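Local coordinates for phospholipase C-beta (PLC-beta) (Sepia officinalis, PDB 3QR0), which is a multidomain member of the phospholipase C-beta family, joining PH, EF-hand-like, TIM-barrel and C2 domains in one chain and carrying a bound calcium ion, at residues Asp256-Pro261 and Gly744-Pro749; Leu321-Lys326 and Glu615-Ser620; Ser337-Leu342 and Cys366-Cys371. One frame throughout, in Å; residues are numbered along the deposited sequence.

Interaction 1 of 3, residues Asp256-Pro261 and Gly744-Pro749; sequences DMQRHP and GYRHVP
The carboxamide of Gln258 lies against the backbone of Tyr745 and bonds to both ends of that residue. Tyr745 N donates to Gln258 OE1 (2.9 Å), arriving in the carbonyl plane on a lone pair, although the N-H is somewhat bent, at 145°. In return Gln258 NE2 donates to Tyr745 O over 3.0 Å. This second bond is straighter, and the acceptor lies almost in the plane of the amide. The glutamine reaches this position through a chain folded at chi2 (-63°), and the two bonds together fix which way round its amide sits. Asn311 adds to the grip, since its side chain bonds both Gln258 NE2 and Tyr745 O.

A second polar approach runs beside the first. The guanidinium of Arg746 presents its edge to the backbone carbonyl of Gln258, with NH2 2.8 Å from Gln258 O, while Gln258 NE2 stands over one face of the group. Arg746 NE is held by Pro743 O.

The remaining contacts are nonpolar or weakly polar. Met257 makes a Met-aromatic contact, its SD 3.5 Å from Tyr745 CE1 and oblique to the ring, whose hydroxyl bonds Glu237. Gly744 is close by, its CA 3.2 Å from Gln258 OE1, and its backbone angles by themselves call for glycine.

The contact thus joins helix 247-257 and the residues after it, in the EF-hand-like region, to strand 746-751, an outer strand of its sheet in the C2 beta-sandwich, a buried interdomain interface in this phospholipase C architecture.

Interaction 2 of 3, residues Leu321-Lys326 and Glu615-Ser620; sequences LGANMK and EYNGCS
Two irregular loops meet here, one running from helix 316-319 to strand 332-334 and the other linking helix 605-613 to strand 622-624, and Asn617 makes most of the polar contact between them. Its carboxamide reaches into the bend of 321-326 and uses both of its ends. Asn617 OD1 accepts from Ala323 N (3.0 Å, N-H...O 159°), with the donor tilted 29° from the carbonyl plane. Asn617 ND2 points to the sulfur of Met325, making a weak hydrogen bond of 3.5 Å to SD, and has a stronger partner in Tyr622 O. With CG swung anti to the backbone N (chi1 -160°), the amide extends across to the other loop, where Ala323 CB packs 3.2 Å from Asn617 OD1.

The second loop belongs to the Y region, the later half of the split TIM barrel, and its turn is tied internally as well. Asn617 O accepts from both Ser620 N and Ser620 OG, the hydroxyl lying 2.8 Å away in the carbonyl plane. Left-handed backbone angles at Asn617, Gly618 and Cys619 curl the chain.

Leu321 crosses Asn617 at a slant: its CG makes van der Waals contact with the Asn617 carbonyl, 3.5 Å from O, and its CD1 meets Ser620 CB in an apolar contact at 3.9 Å. Gly618 CA comes within 4.2 Å of Leu321 CA, a close backbone approach that a residue without a side chain permits. Beyond the contact, Tyr410 packs on both Leu321 and Met325.

Interaction 3 of 3, residues Ser337-Leu342 and Cys366-Cys371; sequences SHNTYL and CLELDC. With CA (calcium ion), chain B.
Segment 366-371 is an extended strand, whereas 337-342 runs beside it and then folds into a type I beta turn from Asn339 to Leu342. One backbone bond joins them, Ser337 N to Cys366 O at 2.8 Å, nearly straight at the hydrogen (168°). Further along, Thr340 OG1 takes over from the main chain and accepts from Glu368 N at 2.9 Å; the same oxygen is paired with the hydroxyl of Ser337.

Glu368 extends fully from the strand, and its two oxygens divide the work. OE1 receives Asn339 N (2.8 Å) from above the carboxylate plane and also forms a salt bridge with Arg570, while OE2 binds the calcium ion at 2.4 Å. Asp370 grips the metal with both oxygens, and Tyr341 OH donates to Asp370 OD2 over 2.5 Å, again from above the carboxylate; this bond from the second shell would help to orient Asp370, a first-shell ligand. The phenol comes in crosswise, its ring plane 59° from that carboxylate. The loop contributes Asn339 OD1, 2.3 Å from calcium, its ND2 held by Gln346.

Two waters also bind the ion; one is bonded to His338 NE2, whose ring is held at ND1 by Asn599, and the other accepts from Asn339 ND2. The shared calcium probably offsets repulsion among the closely spaced ligand oxygens. Asn339, Glu368 and Asp370, with Glu417 of the neighbouring strand 412-418, form the calcium site in the X half of the phospholipase C TIM barrel.

Following the chain from the N terminus, 256-261 comes first, on and after an EF-hand-like helix, and its partner 744-749 appears only after 482 intervening residues, so interaction 1 closes the outermost loop. Interaction 2 is nested inside it, pairing the loop after helix 316-319 with the loop after helix 605-613 in the Y region. Interaction 3, nested in turn within interaction 2, is the most local, spanning 23 residues inside the X region. No two loops cross. The centres of interactions 1 and 3 are about 40 Å apart, on opposite sides of the chain's centre. Together they tie the EF-hand-like region to C2, two loops of the barrel region to each other, and a loop to a strand at the calcium site.

Interaction 1 of 3, residues Asp256-Pro261 and Gly744-Pro749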
loop_
_atom_site.group_PDB
_atom_site.type_symbol
_atom_site.label_atom_id
_atom_site.label_comp_id
_atom_site.label_asym_id
_atom_site.label_seq_id
_atom_site.Cartn_x
_atom_site.Cartn_y
_atom_site.Cartn_z
ATOM N N ASP A 256 -7.251 -19.501 21.817
ATOM C CA ASP A 256 -8.695 -19.589 21.535
ATOM C C ASP A 256 -9.233 -18.318 20.892
ATOM O O ASP A 256 -9.822 -18.374 19.817
ATOM C CB ASP A 256 -9.507 -19.890 22.808
ATOM C CG ASP A 256 -9.206 -21.267 23.400
ATOM O OD1 ASP A 256 -8.891 -22.195 22.626
ATOM O OD2 ASP A 256 -9.303 -21.425 24.640
ATOM N N MET A 257 -9.033 -17.175 21.541
ATOM C CA MET A 257 -9.612 -15.915 21.069
ATOM C C MET A 257 -8.749 -15.192 20.032
ATOM O O MET A 257 -9.273 -14.644 19.064
ATOM C CB MET A 257 -9.881 -14.974 22.244
ATOM C CG MET A 257 -10.606 -13.697 21.832
ATOM S SD MET A 257 -10.961 -12.599 23.204
ATOM C CE MET A 257 -12.111 -13.576 24.168
ATOM N N GLN A 258 -7.436 -15.174 20.244
ATOM C CA GLN A 258 -6.526 -14.447 19.364
ATOM C C GLN A 258 -6.104 -15.248 18.129
ATOM O O GLN A 258 -5.362 -14.742 17.292
ATOM C CB GLN A 258 -5.276 -14.013 20.132
ATOM C CG GLN A 258 -5.566 -13.152 21.354
ATOM C CD GLN A 258 -6.228 -11.839 20.995
ATOM O OE1 GLN A 258 -7.429 -11.667 21.194
ATOM N NE2 GLN A 258 -5.447 -10.906 20.462
ATOM N N ARG A 259 -6.584 -16.484 18.020
ATOM C CA ARG A 259 -6.156 -17.410 16.980
ATOM C C ARG A 259 -7.352 -17.865 16.160
ATOM O O ARG A 259 -8.382 -18.235 16.724
ATOM C CB ARG A 259 -5.494 -18.634 17.622
ATOM C CG ARG A 259 -4.997 -19.668 16.626
ATOM C CD ARG A 259 -4.600 -20.961 17.291
ATOM N NE ARG A 259 -4.183 -21.948 16.296
ATOM C CZ ARG A 259 -2.930 -22.166 15.896
ATOM N NH1 ARG A 259 -1.908 -21.482 16.408
ATOM N NH2 ARG A 259 -2.693 -23.095 14.977
ATOM N N HIS A 260 -7.208 -17.858 14.834
ATOM C CA HIS A 260 -8.247 -18.376 13.949
ATOM C C HIS A 260 -8.420 -19.868 14.234
ATOM O O HIS A 260 -7.450 -20.622 14.164
ATOM C CB HIS A 260 -7.873 -18.161 12.478
ATOM C CG HIS A 260 -9.033 -18.277 11.538
ATOM N ND1 HIS A 260 -9.709 -19.458 11.331
ATOM C CD2 HIS A 260 -9.633 -17.357 10.745
ATOM C CE1 HIS A 260 -10.680 -19.262 10.456
ATOM N NE2 HIS A 260 -10.656 -17.995 10.087
ATOM N N PRO A 261 -9.651 -20.302 14.563
ATOM C CA PRO A 261 -9.861 -21.700 14.966
ATOM C C PRO A 261 -9.432 -22.756 13.941
ATOM O O PRO A 261 -9.175 -23.896 14.323
ATOM C CB PRO A 261 -11.370 -21.781 15.244
ATOM C CG PRO A 261 -11.966 -20.559 14.656
ATOM C CD PRO A 261 -10.903 -19.525 14.551
ATOM N N GLY A 744 -9.616 -11.674 17.381
ATOM C CA GLY A 744 -9.436 -11.296 18.776
ATOM C C GLY A 744 -9.348 -9.802 18.987
ATOM O O GLY A 744 -9.743 -9.018 18.121
ATOM N N TYR A 745 -8.824 -9.412 20.147
ATOM C CA TYR A 745 -8.598 -8.009 20.456
ATOM C C TYR A 745 -7.352 -7.520 19.735
ATOM O O TYR A 745 -6.258 -8.056 19.932
ATOM C CB TYR A 745 -8.460 -7.792 21.961
ATOM C CG TYR A 745 -9.749 -7.986 22.722
ATOM C CD1 TYR A 745 -9.917 -9.065 23.587
ATOM C CD2 TYR A 745 -10.811 -7.092 22.571
ATOM C CE1 TYR A 745 -11.103 -9.247 24.283
ATOM C CE2 TYR A 745 -12.005 -7.269 23.267
ATOM C CZ TYR A 745 -12.141 -8.349 24.116
ATOM O OH TYR A 745 -13.303 -8.531 24.810
ATOM N N ARG A 746 -7.525 -6.513 18.886
ATOM C CA ARG A 746 -6.427 -6.003 18.075
ATOM C C ARG A 746 -6.406 -4.490 18.063
ATOM O O ARG A 746 -7.451 -3.856 17.929
ATOM C CB ARG A 746 -6.563 -6.497 16.628
ATOM C CG ARG A 746 -6.516 -7.998 16.457
ATOM C CD ARG A 746 -5.126 -8.589 16.684
ATOM N NE ARG A 746 -5.202 -10.045 16.745
ATOM C CZ ARG A 746 -4.167 -10.871 16.844
ATOM N NH1 ARG A 746 -2.925 -10.406 16.879
ATOM N NH2 ARG A 746 -4.382 -12.181 16.899
ATOM N N HIS A 747 -5.217 -3.910 18.208
ATOM C CA HIS A 747 -5.004 -2.531 17.790
ATOM C C HIS A 747 -4.774 -2.526 16.291
ATOM O O HIS A 747 -4.098 -3.402 15.748
ATOM C CB HIS A 747 -3.825 -1.888 18.516
ATOM C CG HIS A 747 -4.092 -1.628 19.962
ATOM N ND1 HIS A 747 -3.887 -2.582 20.935
ATOM C CD2 HIS A 747 -4.567 -0.532 20.598
ATOM C CE1 HIS A 747 -4.218 -2.081 22.112
ATOM N NE2 HIS A 747 -4.631 -0.840 21.937
ATOM N N VAL A 748 -5.342 -1.527 15.629
ATOM C CA VAL A 748 -5.308 -1.419 14.181
ATOM C C VAL A 748 -4.730 -0.053 13.814
ATOM O O VAL A 748 -5.480 0.911 13.658
ATOM C CB VAL A 748 -6.736 -1.568 13.598
ATOM C CG1 VAL A 748 -6.698 -1.601 12.073
ATOM C CG2 VAL A 748 -7.407 -2.820 14.142
ATOM N N PRO A 749 -3.387 0.048 13.717
ATOM C CA PRO A 749 -2.798 1.310 13.269
ATOM C C PRO A 749 -3.359 1.728 11.917
ATOM O O PRO A 749 -3.444 0.912 10.994
ATOM C CB PRO A 749 -1.301 0.994 13.180
ATOM C CG PRO A 749 -1.105 -0.116 14.174
ATOM C CD PRO A 749 -2.356 -0.935 14.098
#

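Interaction 2 of 3, residues Leu321-Lys326 and Glu615-Ser620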
loop_
_atom_site.group_PDB
_atom_site.type_symbol
_atom_site.label_atom_id
_atom_site.label_comp_id
_atom_site.label_asym_id
_atom_site.label_seq_id
_atom_site.Cartn_x
_atom_site.Cartn_y
_atom_site.Cartn_z
ATOM N N LEU A 321 7.669 -11.929 1.445
ATOM C CA LEU A 321 7.529 -12.404 0.073
ATOM C C LEU A 321 7.583 -13.930 0.095
ATOM O O LEU A 321 8.584 -14.545 -0.272
ATOM C CB LEU A 321 8.606 -11.792 -0.834
ATOM C CG LEU A 321 8.201 -11.623 -2.301
ATOM C CD1 LEU A 321 9.165 -10.696 -3.016
ATOM C CD2 LEU A 321 8.125 -12.967 -3.000
ATOM N N GLY A 322 6.481 -14.525 0.547
ATOM C CA GLY A 322 6.408 -15.955 0.816
ATOM C C GLY A 322 5.579 -16.760 -0.162
ATOM O O GLY A 322 5.569 -17.986 -0.098
ATOM N N ALA A 323 4.884 -16.090 -1.077
ATOM C CA ALA A 323 4.028 -16.800 -2.026
ATOM C C ALA A 323 4.861 -17.591 -3.028
ATOM O O ALA A 323 6.016 -17.256 -3.303
ATOM C CB ALA A 323 3.107 -15.829 -2.755
ATOM N N ASN A 324 4.262 -18.651 -3.555
ATOM C CA ASN A 324 4.848 -19.415 -4.644
ATOM C C ASN A 324 4.867 -18.548 -5.897
ATOM O O ASN A 324 3.811 -18.255 -6.469
ATOM C CB ASN A 324 4.026 -20.690 -4.870
ATOM C CG ASN A 324 4.499 -21.507 -6.061
ATOM O OD1 ASN A 324 5.561 -21.266 -6.627
ATOM N ND2 ASN A 324 3.698 -22.497 -6.438
ATOM N N MET A 325 6.066 -18.140 -6.309
ATOM C CA MET A 325 6.250 -17.281 -7.480
ATOM C C MET A 325 6.621 -18.072 -8.735
ATOM O O MET A 325 7.048 -17.492 -9.737
ATOM C CB MET A 325 7.342 -16.240 -7.196
ATOM C CG MET A 325 7.066 -15.356 -5.979
ATOM S SD MET A 325 5.450 -14.548 -6.054
ATOM C CE MET A 325 5.662 -13.468 -7.464
ATOM N N LYS A 326 6.450 -19.390 -8.687
ATOM C CA LYS A 326 6.880 -20.265 -9.775
ATOM C C LYS A 326 5.712 -20.939 -10.505
ATOM O O LYS A 326 5.830 -22.068 -10.973
ATOM C CB LYS A 326 7.868 -21.302 -9.233
ATOM C CG LYS A 326 9.096 -20.681 -8.569
ATOM C CD LYS A 326 10.012 -21.743 -7.978
ATOM C CE LYS A 326 11.216 -21.110 -7.296
ATOM N NZ LYS A 326 12.316 -22.096 -7.072
ATOM N N GLU A 615 0.287 -4.478 -0.585
ATOM C CA GLU A 615 1.345 -4.373 0.411
ATOM C C GLU A 615 1.886 -5.759 0.743
ATOM O O GLU A 615 3.070 -5.917 1.033
ATOM C CB GLU A 615 0.848 -3.719 1.703
ATOM C CG GLU A 615 1.988 -3.452 2.685
ATOM C CD GLU A 615 1.544 -2.865 3.996
ATOM O OE1 GLU A 615 0.362 -3.025 4.372
ATOM O OE2 GLU A 615 2.395 -2.227 4.654
ATOM N N TYR A 616 1.007 -6.758 0.690
ATOM C CA TYR A 616 1.364 -8.126 1.049
ATOM C C TYR A 616 2.208 -8.802 -0.036
ATOM O O TYR A 616 2.377 -8.270 -1.132
ATOM C CB TYR A 616 0.100 -8.928 1.396
ATOM C CG TYR A 616 -0.510 -8.463 2.700
ATOM C CD1 TYR A 616 -0.079 -8.989 3.909
ATOM C CD2 TYR A 616 -1.485 -7.469 2.727
ATOM C CE1 TYR A 616 -0.612 -8.561 5.113
ATOM C CE2 TYR A 616 -2.026 -7.033 3.928
ATOM C CZ TYR A 616 -1.578 -7.584 5.119
ATOM O OH TYR A 616 -2.096 -7.173 6.320
ATOM N N ASN A 617 2.761 -9.963 0.306
ATOM C CA ASN A 617 3.748 -10.650 -0.521
ATOM C C ASN A 617 4.939 -9.740 -0.862
ATOM O O ASN A 617 5.336 -9.614 -2.019
ATOM C CB ASN A 617 3.114 -11.243 -1.780
ATOM C CG ASN A 617 3.965 -12.346 -2.394
ATOM O OD1 ASN A 617 4.544 -13.167 -1.677
ATOM N ND2 ASN A 617 4.051 -12.366 -3.725
ATOM N N GLY A 618 5.487 -9.111 0.174
ATOM C CA GLY A 618 6.713 -8.318 0.063
ATOM C C GLY A 618 6.582 -7.029 -0.717
ATOM O O GLY A 618 7.584 -6.469 -1.157
ATOM N N CYS A 619 5.354 -6.544 -0.878
ATOM C CA CYS A 619 5.076 -5.421 -1.772
ATOM C C CYS A 619 5.688 -5.659 -3.166
ATOM O O CYS A 619 6.184 -4.738 -3.818
ATOM C CB CYS A 619 5.566 -4.108 -1.152
ATOM S SG CYS A 619 4.714 -2.647 -1.794
ATOM N N SER A 620 5.623 -6.907 -3.616
ATOM C CA SER A 620 6.196 -7.318 -4.903
ATOM C C SER A 620 5.344 -6.901 -6.101
ATOM O O SER A 620 5.822 -6.900 -7.235
ATOM C CB SER A 620 6.350 -8.833 -4.931
ATOM O OG SER A 620 5.082 -9.463 -4.832
#

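Interaction 3 of 3, residues Ser337-Leu342 and Cys366-Cys371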
loop_
_atom_site.group_PDB
_atom_site.type_symbol
_atom_site.label_atom_id
_atom_site.label_comp_id
_atom_site.label_asym_id
_atom_site.label_seq_id
_atom_site.Cartn_x
_atom_site.Cartn_y
_atom_site.Cartn_z
ATOM N N SER A 337 -1.525 -0.017 -13.299
ATOM C CA SER A 337 -1.858 1.398 -13.425
ATOM C C SER A 337 -2.397 1.734 -14.823
ATOM O O SER A 337 -1.869 1.257 -15.824
ATOM C CB SER A 337 -0.601 2.227 -13.150
ATOM O OG SER A 337 -0.728 3.540 -13.652
ATOM N N HIS A 338 -3.442 2.562 -14.875
ATOM C CA HIS A 338 -4.019 3.067 -16.134
ATOM C C HIS A 338 -3.559 4.505 -16.440
ATOM O O HIS A 338 -3.439 5.319 -15.518
ATOM C CB HIS A 338 -5.554 3.055 -16.051
ATOM C CG HIS A 338 -6.228 3.741 -17.203
ATOM N ND1 HIS A 338 -6.929 4.919 -17.065
ATOM C CD2 HIS A 338 -6.299 3.415 -18.514
ATOM C CE1 HIS A 338 -7.404 5.287 -18.242
ATOM N NE2 HIS A 338 -7.034 4.391 -19.139
ATOM N N ASN A 339 -3.369 4.817 -17.733
ATOM C CA ASN A 339 -2.870 6.137 -18.209
ATOM C C ASN A 339 -1.951 6.749 -17.160
ATOM O O ASN A 339 -2.221 7.816 -16.595
ATOM C CB ASN A 339 -4.017 7.107 -18.578
ATOM C CG ASN A 339 -4.641 6.825 -19.956
ATOM O OD1 ASN A 339 -4.163 5.986 -20.725
ATOM N ND2 ASN A 339 -5.718 7.546 -20.268
ATOM N N THR A 340 -0.864 6.032 -16.917
ATOM C CA THR A 340 0.042 6.268 -15.799
ATOM C C THR A 340 0.642 7.671 -15.812
ATOM O O THR A 340 0.890 8.260 -14.755
ATOM C CB THR A 340 1.185 5.232 -15.844
ATOM O OG1 THR A 340 0.627 3.920 -16.000
ATOM C CG2 THR A 340 2.044 5.289 -14.578
ATOM N N TYR A 341 0.866 8.189 -17.017
ATOM C CA TYR A 341 1.413 9.530 -17.235
ATOM C C TYR A 341 0.574 10.680 -16.656
ATOM O O TYR A 341 1.109 11.756 -16.404
ATOM C CB TYR A 341 1.668 9.773 -18.743
ATOM C CG TYR A 341 0.438 9.608 -19.611
ATOM C CD1 TYR A 341 -0.360 10.704 -19.929
ATOM C CD2 TYR A 341 0.073 8.360 -20.112
ATOM C CE1 TYR A 341 -1.491 10.563 -20.716
ATOM C CE2 TYR A 341 -1.056 8.207 -20.889
ATOM C CZ TYR A 341 -1.836 9.317 -21.194
ATOM O OH TYR A 341 -2.960 9.179 -21.966
ATOM N N LEU A 342 -0.724 10.459 -16.440
ATOM C CA LEU A 342 -1.617 11.516 -15.954
ATOM C C LEU A 342 -1.591 11.652 -14.431
ATOM O O LEU A 342 -1.706 10.659 -13.704
ATOM C CB LEU A 342 -3.054 11.264 -16.429
ATOM C CG LEU A 342 -3.256 11.324 -17.944
ATOM C CD1 LEU A 342 -4.677 10.919 -18.321
ATOM C CD2 LEU A 342 -2.916 12.711 -18.500
ATOM N N CYS A 366 2.514 -2.973 -13.747
ATOM C CA CYS A 366 2.009 -2.798 -15.103
ATOM C C CYS A 366 1.623 -1.343 -15.315
ATOM O O CYS A 366 0.802 -0.795 -14.574
ATOM C CB CYS A 366 0.819 -3.718 -15.370
ATOM S SG CYS A 366 0.166 -3.632 -17.082
ATOM N N LEU A 367 2.232 -0.734 -16.326
ATOM C CA LEU A 367 2.104 0.691 -16.592
ATOM C C LEU A 367 1.590 0.903 -17.998
ATOM O O LEU A 367 1.678 0.002 -18.842
ATOM C CB LEU A 367 3.465 1.379 -16.475
ATOM C CG LEU A 367 4.373 0.986 -15.314
ATOM C CD1 LEU A 367 5.741 1.638 -15.496
ATOM C CD2 LEU A 367 3.760 1.366 -13.980
ATOM N N GLU A 368 1.077 2.100 -18.258
ATOM C CA GLU A 368 0.600 2.449 -19.582
ATOM C C GLU A 368 1.336 3.664 -20.143
ATOM O O GLU A 368 1.568 4.647 -19.434
ATOM C CB GLU A 368 -0.896 2.716 -19.544
ATOM C CG GLU A 368 -1.519 2.939 -20.918
ATOM C CD GLU A 368 -3.028 2.935 -20.876
ATOM O OE1 GLU A 368 -3.586 2.840 -19.764
ATOM O OE2 GLU A 368 -3.663 3.038 -21.948
ATOM N N LEU A 369 1.697 3.571 -21.417
ATOM C CA LEU A 369 2.359 4.643 -22.144
ATOM C C LEU A 369 1.567 4.881 -23.428
ATOM O O LEU A 369 1.526 4.010 -24.305
ATOM C CB LEU A 369 3.809 4.262 -22.479
ATOM C CG LEU A 369 4.845 4.083 -21.351
ATOM C CD1 LEU A 369 4.573 2.858 -20.473
ATOM C CD2 LEU A 369 6.253 3.982 -21.936
ATOM N N ASP A 370 0.920 6.045 -23.514
ATOM C CA ASP A 370 0.184 6.461 -24.710
ATOM C C ASP A 370 1.128 7.264 -25.588
ATOM O O ASP A 370 1.408 8.434 -25.296
ATOM C CB ASP A 370 -1.020 7.342 -24.346
ATOM C CG ASP A 370 -2.157 6.573 -23.706
ATOM O OD1 ASP A 370 -2.006 5.377 -23.374
ATOM O OD2 ASP A 370 -3.229 7.180 -23.505
ATOM N N CYS A 371 1.592 6.651 -26.675
ATOM C CA CYS A 371 2.639 7.240 -27.508
ATOM C C CYS A 371 2.072 7.932 -28.750
ATOM O O CYS A 371 1.287 7.343 -29.489
ATOM C CB CYS A 371 3.647 6.166 -27.914
ATOM S SG CYS A 371 4.284 5.231 -26.504
HETATM CA CA CA B . -4.477 5.096 -22.798
HETATM O O HOH W 1 -6.575 4.223 -21.921
HETATM O O HOH W 2 -6.376 6.581 -23.277
#